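Side-chain contacts in 23S rRNA (guanine(2535)-N(1))-methyltransferase (PDB 1O9G), which methylates N1 of guanine-2535 in 23S ribosomal RNA, using S-adenosyl-L-methionine as methyl donor, and thereby confers resistance to the orthosomycin antibiotic avilamycin: residues S14-G19 and L69-R74; V20-A25 and R132-R137; A98-A103 and L145-R150. The protein carries 3 engineered substitutions. All coordinates share one frame; numbering follows the deposited sequence.

Contact 1: S14-G19 and L69-R74; sequences SDLACG and LGLLHR
The irregular loop 14-19 comes up to the C-terminal end of helix 64-72 with its backbone well separated from the helix, the CA atoms of Leu16 and Leu72 standing 8.4 Å apart. No hydrogen bond joins the segments; Leu16 bridges the distance, meeting Leu71 and Leu72. Leu16 starts toward the helix, and with CG anti to its carbonyl carbon (chi1 -68°) its two methyls reach consecutive residues. CD2 goes to Leu71, meeting CD1 at 3.8 Å and lying 4.2 Å from CB. CD1 goes to Leu72, where CB of Leu72 is 4.0 Å away and CD1 of Leu72 follows at 4.2 Å. Both pairs cross obliquely, one branch of Leu16 on each residue. Leu71 starts toward the loop, whereas Leu72 is set across the line of approach and offers the base of its side chain together with one branch.

The loop has other holds close by. Its backbone closes on itself through a bond of 3.1 Å from Ala17 N to Ser14 O, and Leu16 O is bonded to the hydroxyl of Tyr64, at the start of the same helix. Leu134 of helix 122-140 also touches Leu16, while Val33 and Thr37 of helix 33-45 pack on Leu72. Buried apolar packing thus joins the N-terminal loop to the helix that follows the first strand, 53-57, in the Rossmann-like fold of an S-adenosylmethionine-dependent methyltransferase.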
loop_
_atom_site.group_PDB
_atom_site.type_symbol
_atom_site.label_atom_id
_atom_site.label_comp_id
_atom_site.label_asym_id
_atom_site.label_seq_id
_atom_site.Cartn_x
_atom_site.Cartn_y
_atom_site.Cartn_z
ATOM N N SER A 14 -0.753 11.806 12.524
ATOM C CA SER A 14 -0.172 11.209 13.715
ATOM C C SER A 14 -0.917 9.912 14.103
ATOM O O SER A 14 -0.306 8.970 14.572
ATOM C CB SER A 14 -0.078 12.235 14.864
ATOM O OG SER A 14 -1.339 12.618 15.389
ATOM N N ASP A 15 -2.227 9.851 13.876
ATOM C CA ASP A 15 -2.984 8.673 14.267
ATOM C C ASP A 15 -2.585 7.447 13.447
ATOM O O ASP A 15 -2.762 6.328 13.910
ATOM C CB ASP A 15 -4.488 8.858 14.092
ATOM C CG ASP A 15 -5.071 9.844 15.061
ATOM O OD1 ASP A 15 -4.355 10.310 15.987
ATOM O OD2 ASP A 15 -6.247 10.243 14.949
ATOM N N LEU A 16 -2.067 7.662 12.240
ATOM C CA LEU A 16 -1.630 6.587 11.346
ATOM C C LEU A 16 -0.141 6.249 11.477
ATOM O O LEU A 16 0.373 5.422 10.747
ATOM C CB LEU A 16 -2.012 6.905 9.883
ATOM C CG LEU A 16 -3.516 6.879 9.605
ATOM C CD1 LEU A 16 -3.781 7.559 8.233
ATOM C CD2 LEU A 16 -4.082 5.501 9.677
ATOM N N ALA A 17 0.544 6.863 12.428
ATOM C CA ALA A 17 1.969 6.651 12.596
ATOM C C ALA A 17 2.262 5.190 12.907
ATOM O O ALA A 17 1.559 4.532 13.647
ATOM C CB ALA A 17 2.530 7.523 13.704
ATOM N N CYS A 18 3.343 4.681 12.362
ATOM C CA CYS A 18 3.683 3.307 12.606
ATOM C C CYS A 18 4.051 3.085 14.082
ATOM O O CYS A 18 4.810 3.857 14.671
ATOM C CB CYS A 18 4.793 2.926 11.670
ATOM S SG CYS A 18 5.080 1.162 11.532
ATOM N N GLY A 19 3.473 2.062 14.700
ATOM C CA GLY A 19 3.728 1.730 16.087
ATOM C C GLY A 19 2.802 2.372 17.115
ATOM O O GLY A 19 2.996 2.217 18.328
ATOM N N LEU A 69 -3.389 3.474 3.437
ATOM C CA LEU A 69 -4.222 3.899 2.338
ATOM C C LEU A 69 -5.663 3.501 2.521
ATOM O O LEU A 69 -6.581 4.267 2.237
ATOM C CB LEU A 69 -3.687 3.397 1.035
ATOM C CG LEU A 69 -2.337 4.005 0.654
ATOM C CD1 LEU A 69 -1.792 3.244 -0.558
ATOM C CD2 LEU A 69 -2.472 5.508 0.355
ATOM N N GLY A 70 -5.876 2.287 3.021
ATOM C CA GLY A 70 -7.202 1.769 3.270
ATOM C C GLY A 70 -8.009 2.639 4.228
ATOM O O GLY A 70 -9.180 2.919 3.985
ATOM N N LEU A 71 -7.383 3.098 5.308
ATOM C CA LEU A 71 -8.037 3.961 6.280
ATOM C C LEU A 71 -8.149 5.391 5.759
ATOM O O LEU A 71 -9.211 5.988 5.746
ATOM C CB LEU A 71 -7.337 3.913 7.646
ATOM C CG LEU A 71 -7.368 2.559 8.367
ATOM C CD1 LEU A 71 -6.463 2.578 9.586
ATOM C CD2 LEU A 71 -8.781 2.182 8.715
ATOM N N LEU A 72 -7.037 5.926 5.296
ATOM C CA LEU A 72 -7.000 7.327 4.898
ATOM C C LEU A 72 -7.930 7.589 3.715
ATOM O O LEU A 72 -8.621 8.619 3.688
ATOM C CB LEU A 72 -5.560 7.765 4.611
ATOM C CG LEU A 72 -5.313 9.238 4.374
ATOM C CD1 LEU A 72 -5.775 10.062 5.543
ATOM C CD2 LEU A 72 -3.848 9.461 4.131
ATOM N N HIS A 73 -8.002 6.646 2.785
ATOM C CA HIS A 73 -8.755 6.793 1.551
ATOM C C HIS A 73 -9.971 5.870 1.457
ATOM O O HIS A 73 -10.421 5.513 0.365
ATOM C CB HIS A 73 -7.828 6.625 0.345
ATOM C CG HIS A 73 -6.879 7.761 0.186
ATOM N ND1 HIS A 73 -7.266 8.974 -0.323
ATOM C CD2 HIS A 73 -5.576 7.894 0.529
ATOM C CE1 HIS A 73 -6.236 9.802 -0.303
ATOM N NE2 HIS A 73 -5.197 9.164 0.206
ATOM N N ARG A 74 -10.505 5.497 2.608
ATOM C CA ARG A 74 -11.658 4.619 2.691
ATOM C C ARG A 74 -12.787 5.039 1.774
ATOM O O ARG A 74 -13.380 4.184 1.120
ATOM C CB ARG A 74 -12.149 4.551 4.115
ATOM C CG ARG A 74 -13.430 3.782 4.360
ATOM C CD ARG A 74 -13.212 2.318 4.075
ATOM N NE ARG A 74 -14.427 1.508 4.053
ATOM C CZ ARG A 74 -15.180 1.282 2.974
ATOM N NH1 ARG A 74 -14.929 1.867 1.809
ATOM N NH2 ARG A 74 -16.123 0.404 3.077
#

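Contact 2: V20-A25 and R132-R137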
loop_
_atom_site.group_PDB
_atom_site.type_symbol
_atom_site.label_atom_id
_atom_site.label_comp_id
_atom_site.label_asym_id
_atom_site.label_seq_id
_atom_site.Cartn_x
_atom_site.Cartn_y
_atom_site.Cartn_z
ATOM N N VAL A 20 1.812 3.117 16.647
ATOM C CA VAL A 20 0.819 3.723 17.523
ATOM C C VAL A 20 -0.411 2.822 17.479
ATOM O O VAL A 20 -0.609 2.007 18.377
ATOM C CB VAL A 20 0.531 5.198 17.118
ATOM C CG1 VAL A 20 -0.595 5.826 17.966
ATOM C CG2 VAL A 20 1.803 6.003 17.202
ATOM N N VAL A 21 -1.177 2.868 16.391
ATOM C CA VAL A 21 -2.274 1.930 16.168
ATOM C C VAL A 21 -1.813 0.827 15.183
ATOM O O VAL A 21 -1.857 -0.387 15.469
ATOM C CB VAL A 21 -3.537 2.638 15.660
ATOM C CG1 VAL A 21 -4.714 1.625 15.483
ATOM C CG2 VAL A 21 -3.922 3.782 16.622
ATOM N N LEU A 22 -1.397 1.265 14.006
ATOM C CA LEU A 22 -0.800 0.393 13.013
ATOM C C LEU A 22 0.491 -0.193 13.550
ATOM O O LEU A 22 1.179 0.399 14.392
ATOM C CB LEU A 22 -0.626 1.126 11.683
ATOM C CG LEU A 22 -1.904 1.304 10.872
ATOM C CD1 LEU A 22 -2.984 2.142 11.536
ATOM C CD2 LEU A 22 -1.625 1.873 9.451
ATOM N N HIS A 23 0.804 -1.369 13.049
ATOM C CA HIS A 23 1.846 -2.220 13.606
ATOM C C HIS A 23 3.164 -2.055 12.891
ATOM O O HIS A 23 3.200 -2.013 11.659
ATOM C CB HIS A 23 1.416 -3.674 13.519
ATOM C CG HIS A 23 0.251 -3.991 14.391
ATOM N ND1 HIS A 23 -1.042 -4.094 13.933
ATOM C CD2 HIS A 23 0.195 -4.202 15.721
ATOM C CE1 HIS A 23 -1.839 -4.387 14.949
ATOM N NE2 HIS A 23 -1.112 -4.468 16.036
ATOM N N SER A 24 4.222 -1.943 13.715
ATOM C CA SER A 24 5.612 -1.809 13.274
ATOM C C SER A 24 6.317 -3.159 13.308
ATOM O O SER A 24 5.927 -4.056 14.041
ATOM C CB SER A 24 6.362 -0.794 14.172
ATOM O OG SER A 24 6.279 -1.153 15.540
ATOM N N ALA A 25 7.394 -3.257 12.553
ATOM C CA ALA A 25 8.244 -4.423 12.500
ATOM C C ALA A 25 9.707 -3.985 12.419
ATOM O O ALA A 25 10.011 -3.002 11.780
ATOM C CB ALA A 25 7.893 -5.212 11.266
ATOM N N ARG A 132 -9.524 4.937 18.559
ATOM C CA ARG A 132 -10.907 5.380 18.639
ATOM C C ARG A 132 -11.212 6.347 17.492
ATOM O O ARG A 132 -12.223 6.183 16.822
ATOM C CB ARG A 132 -11.197 6.059 19.980
ATOM C CG ARG A 132 -12.544 6.753 20.032
ATOM C CD ARG A 132 -12.774 7.552 21.316
ATOM N NE ARG A 132 -11.771 8.611 21.529
ATOM C CZ ARG A 132 -11.724 9.763 20.845
ATOM N NH1 ARG A 132 -12.596 10.021 19.869
ATOM N NH2 ARG A 132 -10.787 10.667 21.121
ATOM N N ARG A 133 -10.354 7.333 17.261
ATOM C CA ARG A 133 -10.580 8.301 16.191
ATOM C C ARG A 133 -10.585 7.633 14.809
ATOM O O ARG A 133 -11.449 7.942 13.954
ATOM C CB ARG A 133 -9.575 9.438 16.216
ATOM C CG ARG A 133 -9.729 10.410 17.382
ATOM C CD ARG A 133 -8.864 11.621 17.218
ATOM N NE ARG A 133 -7.454 11.281 17.375
ATOM C CZ ARG A 133 -6.775 11.326 18.516
ATOM N NH1 ARG A 133 -7.324 11.767 19.640
ATOM N NH2 ARG A 133 -5.507 10.956 18.539
ATOM N N LEU A 134 -9.671 6.708 14.599
ATOM C CA LEU A 134 -9.607 5.993 13.323
ATOM C C LEU A 134 -10.885 5.190 13.118
ATOM O O LEU A 134 -11.371 5.106 11.992
ATOM C CB LEU A 134 -8.352 5.088 13.226
ATOM C CG LEU A 134 -7.021 5.814 13.098
ATOM C CD1 LEU A 134 -5.885 4.787 13.239
ATOM C CD2 LEU A 134 -6.939 6.557 11.779
ATOM N N ARG A 135 -11.378 4.537 14.161
ATOM C CA ARG A 135 -12.639 3.791 14.091
ATOM C C ARG A 135 -13.813 4.698 13.751
ATOM O O ARG A 135 -14.644 4.338 12.925
ATOM C CB ARG A 135 -12.935 3.016 15.362
ATOM C CG ARG A 135 -14.232 2.229 15.333
ATOM C CD ARG A 135 -14.526 1.373 16.551
ATOM N NE ARG A 135 -14.116 1.997 17.798
ATOM C CZ ARG A 135 -14.734 2.993 18.399
ATOM N NH1 ARG A 135 -15.864 3.491 17.912
ATOM N NH2 ARG A 135 -14.225 3.474 19.531
ATOM N N GLU A 136 -13.888 5.859 14.379
ATOM C CA GLU A 136 -14.964 6.797 14.111
ATOM C C GLU A 136 -14.940 7.272 12.651
ATOM O O GLU A 136 -15.993 7.339 12.015
ATOM C CB GLU A 136 -14.944 7.972 15.099
ATOM C CG GLU A 136 -15.197 7.528 16.537
ATOM C CD GLU A 136 -14.933 8.602 17.577
ATOM O OE1 GLU A 136 -14.262 9.616 17.260
ATOM O OE2 GLU A 136 -15.406 8.415 18.720
ATOM N N ARG A 137 -13.766 7.579 12.116
ATOM C CA ARG A 137 -13.631 7.948 10.712
ATOM C C ARG A 137 -13.992 6.777 9.784
ATOM O O ARG A 137 -14.747 6.975 8.833
ATOM C CB ARG A 137 -12.226 8.511 10.395
ATOM C CG ARG A 137 -12.006 9.902 10.944
ATOM C CD ARG A 137 -10.760 10.645 10.453
ATOM N NE ARG A 137 -9.488 10.117 10.961
ATOM C CZ ARG A 137 -8.918 10.451 12.124
ATOM N NH1 ARG A 137 -9.506 11.305 12.963
ATOM N NH2 ARG A 137 -7.738 9.936 12.460
#
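The side chains of Val21 and Leu134 meet end on, the valine from the irregular loop 20-25 and the leucine from the second half of helix 122-140. This is loop-on-helix packing against one of the long helices that come between strands 77-84 and 147-151 in the chain of the Rossmann-like methyltransferase fold. A single methyl does the touching on the helix side: CD1 of Leu134 sits 4.0 Å from both CB and CG2 of Val21 and 4.1 Å from CG1 of Val21, so it faces the whole branched end of the valine and not one methyl. The Val21 CG1 methyl is anti to the backbone N (chi1 -178°), which spreads the two methyls around the leucine tip. Leu22 comes in differently. Its side chain sets out across the line between the segments, but the end turns nearer, and CD1 of Leu22 ends 4.3 Å from CD1 of Leu134, a looser contact than the valine makes. All three residues are buried, and no hydrogen bond joins the segments. Ala130 and Ala131, one turn back along the helix, and Leu105 of helix 102-119 also pack on Val21, while Leu16 touches both Leu22 and Leu134.

Beside the apolar patch, Val21 O accepts from Arg108 NE and lies over the centre of one face of the His23 ring, 4.0 Å above its plane. On the helix, Arg132 starts away from the loop; its guanidinium meets the Glu136 carboxylate carbon at its edge and in plane, forming an i to i+4 salt bridge in which Arg132 NH1 lies 3.1 Å from Glu136 OE1.

Contact 3: A98-A103 and L145-R150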
loop_
_atom_site.group_PDB
_atom_site.type_symbol
_atom_site.label_atom_id
_atom_site.label_comp_id
_atom_site.label_asym_id
_atom_site.label_seq_id
_atom_site.Cartn_x
_atom_site.Cartn_y
_atom_site.Cartn_z
ATOM N N ALA A 98 -6.408 -6.343 9.770
ATOM C CA ALA A 98 -7.470 -6.483 10.755
ATOM C C ALA A 98 -8.004 -5.098 11.183
ATOM O O ALA A 98 -9.149 -4.987 11.604
ATOM C CB ALA A 98 -7.002 -7.284 11.944
ATOM N N LEU A 99 -7.171 -4.065 11.106
ATOM C CA LEU A 99 -7.555 -2.707 11.451
ATOM C C LEU A 99 -8.473 -2.026 10.443
ATOM O O LEU A 99 -8.915 -0.907 10.679
ATOM C CB LEU A 99 -6.299 -1.845 11.660
ATOM C CG LEU A 99 -5.334 -2.382 12.726
ATOM C CD1 LEU A 99 -4.074 -1.570 12.668
ATOM C CD2 LEU A 99 -5.953 -2.348 14.105
ATOM N N LEU A 100 -8.779 -2.693 9.342
ATOM C CA LEU A 100 -9.681 -2.143 8.332
ATOM C C LEU A 100 -11.141 -2.399 8.659
ATOM O O LEU A 100 -11.997 -2.082 7.842
ATOM C CB LEU A 100 -9.330 -2.667 6.950
ATOM C CG LEU A 100 -7.961 -2.226 6.472
ATOM C CD1 LEU A 100 -7.669 -2.856 5.162
ATOM C CD2 LEU A 100 -7.849 -0.695 6.367
ATOM N N SER A 101 -11.428 -2.968 9.816
ATOM C CA SER A 101 -12.814 -3.029 10.282
ATOM C C SER A 101 -12.967 -2.330 11.617
ATOM O O SER A 101 -12.023 -2.260 12.401
ATOM C CB SER A 101 -13.319 -4.453 10.387
ATOM O OG SER A 101 -12.844 -5.050 11.568
ATOM N N PRO A 102 -14.144 -1.793 11.902
ATOM C CA PRO A 102 -14.365 -1.263 13.256
ATOM C C PRO A 102 -14.046 -2.263 14.367
ATOM O O PRO A 102 -13.420 -1.836 15.358
ATOM C CB PRO A 102 -15.831 -0.854 13.237
ATOM C CG PRO A 102 -16.091 -0.519 11.788
ATOM C CD PRO A 102 -15.300 -1.552 11.023
ATOM N N ALA A 103 -14.349 -3.542 14.198
ATOM C CA ALA A 103 -14.074 -4.538 15.243
ATOM C C ALA A 103 -12.574 -4.661 15.478
ATOM O O ALA A 103 -12.144 -4.787 16.601
ATOM C CB ALA A 103 -14.662 -5.907 14.910
ATOM N N LEU A 145 -13.778 -2.041 5.485
ATOM C CA LEU A 145 -13.261 -2.086 4.152
ATOM C C LEU A 145 -12.922 -3.534 3.795
ATOM O O LEU A 145 -12.005 -4.118 4.398
ATOM C CB LEU A 145 -12.012 -1.225 4.038
ATOM C CG LEU A 145 -11.357 -1.201 2.662
ATOM C CD1 LEU A 145 -12.270 -0.743 1.562
ATOM C CD2 LEU A 145 -10.099 -0.319 2.706
ATOM N N PRO A 146 -13.639 -4.141 2.838
ATOM C CA PRO A 146 -13.339 -5.514 2.444
ATOM C C PRO A 146 -11.863 -5.653 2.049
ATOM O O PRO A 146 -11.311 -4.792 1.383
ATOM C CB PRO A 146 -14.274 -5.759 1.271
ATOM C CG PRO A 146 -15.431 -4.881 1.520
ATOM C CD PRO A 146 -14.813 -3.629 2.107
ATOM N N CYS A 147 -11.242 -6.710 2.552
ATOM C CA CYS A 147 -9.824 -6.948 2.341
ATOM C C CYS A 147 -9.560 -8.448 2.272
ATOM O O CYS A 147 -10.276 -9.256 2.845
ATOM C CB CYS A 147 -8.973 -6.280 3.427
ATOM S SG CYS A 147 -9.246 -6.912 5.087
ATOM N N ALA A 148 -8.519 -8.796 1.551
ATOM C CA ALA A 148 -8.098 -10.180 1.403
ATOM C C ALA A 148 -6.560 -10.139 1.422
ATOM O O ALA A 148 -5.918 -9.177 0.993
ATOM C CB ALA A 148 -8.586 -10.702 0.128
ATOM N N ILE A 149 -5.977 -11.190 1.971
ATOM C CA ILE A 149 -4.537 -11.363 1.995
ATOM C C ILE A 149 -4.195 -12.824 1.746
ATOM O O ILE A 149 -4.748 -13.704 2.380
ATOM C CB ILE A 149 -3.927 -10.814 3.314
ATOM C CG1 ILE A 149 -2.425 -11.046 3.392
ATOM C CG2 ILE A 149 -4.582 -11.411 4.567
ATOM C CD1 ILE A 149 -1.756 -10.186 4.451
ATOM N N ARG A 150 -3.265 -13.062 0.818
ATOM C CA ARG A 150 -2.814 -14.423 0.459
ATOM C C ARG A 150 -1.305 -14.372 0.137
ATOM O O ARG A 150 -0.753 -13.337 -0.195
ATOM C CB ARG A 150 -3.551 -14.995 -0.788
ATOM C CG ARG A 150 -5.012 -15.406 -0.614
ATOM C CD ARG A 150 -5.579 -16.140 -1.810
ATOM N NE ARG A 150 -6.993 -16.571 -1.630
ATOM C CZ ARG A 150 -8.044 -15.759 -1.565
ATOM N NH1 ARG A 150 -7.947 -14.440 -1.640
ATOM N NH2 ARG A 150 -9.233 -16.303 -1.425
HETATM O O HOH W 1 -12.338 -5.327 6.886
#
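One backbone hydrogen bond ties Leu100 to Leu145: Leu145 N gives its hydrogen to Leu100 O at 3.0 Å, almost straight at 175°. The donor lies nearly along the C=O axis, with a C=O...N angle of 163°. A water supplements this link, donating to Leu145 O at 2.8 Å and, more weakly, to Leu100 O, so the same carbonyl receives both a peptide N-H and a water.

Apolar packing runs beside the bond. CB of Leu100 is 4.2 Å from CB of Leu145, and farther out CD1 of Leu100 reaches CB of Cys147 at 4.1 Å. The side chain of Leu100 starts toward segment 145-150, and with CG anti to the carbonyl carbon (chi1 -64°) its CD1 comes to the cysteine. Val80 of strand 77-84 touches all three side chains.

The type I turn from Ala98 to Ser101 leads into helix 102-119, whose start is N-capped by Ser101 OG bonding Gly104 N. Contact is therefore made between the turn linking two helices and the entry to strand 147-151, the edge strand that pairs in parallel with 77-84, within a beta-alpha-beta crossover of the Rossmann-like sheet.

In the fold
Contacts 1 and 2 are neighbours, with centres about 7 Å apart, and the chain runs directly from loop 14-19 into loop 20-25. Two salt bridges join them: Asp15 OD1 to Arg133 NH2 and Asp15 OD2 to Arg137 NH2, both at 2.9 Å, clamping the loop onto successive turns of helix 122-140. Contact 3 lies about 13 Å, centre to centre, from each of the others. It meets contact 1 where Leu71 CD2 packs 3.8 Å from Leu100 CD2, and contact 2 where Leu99 CD1 lies 3.8 Å from Leu22 CA. Contacts 1 and 2 set the N-terminal loop on helices 64-72 and 122-140, and contact 3 joins the turn between two helices to the 147-151 edge of the sheet.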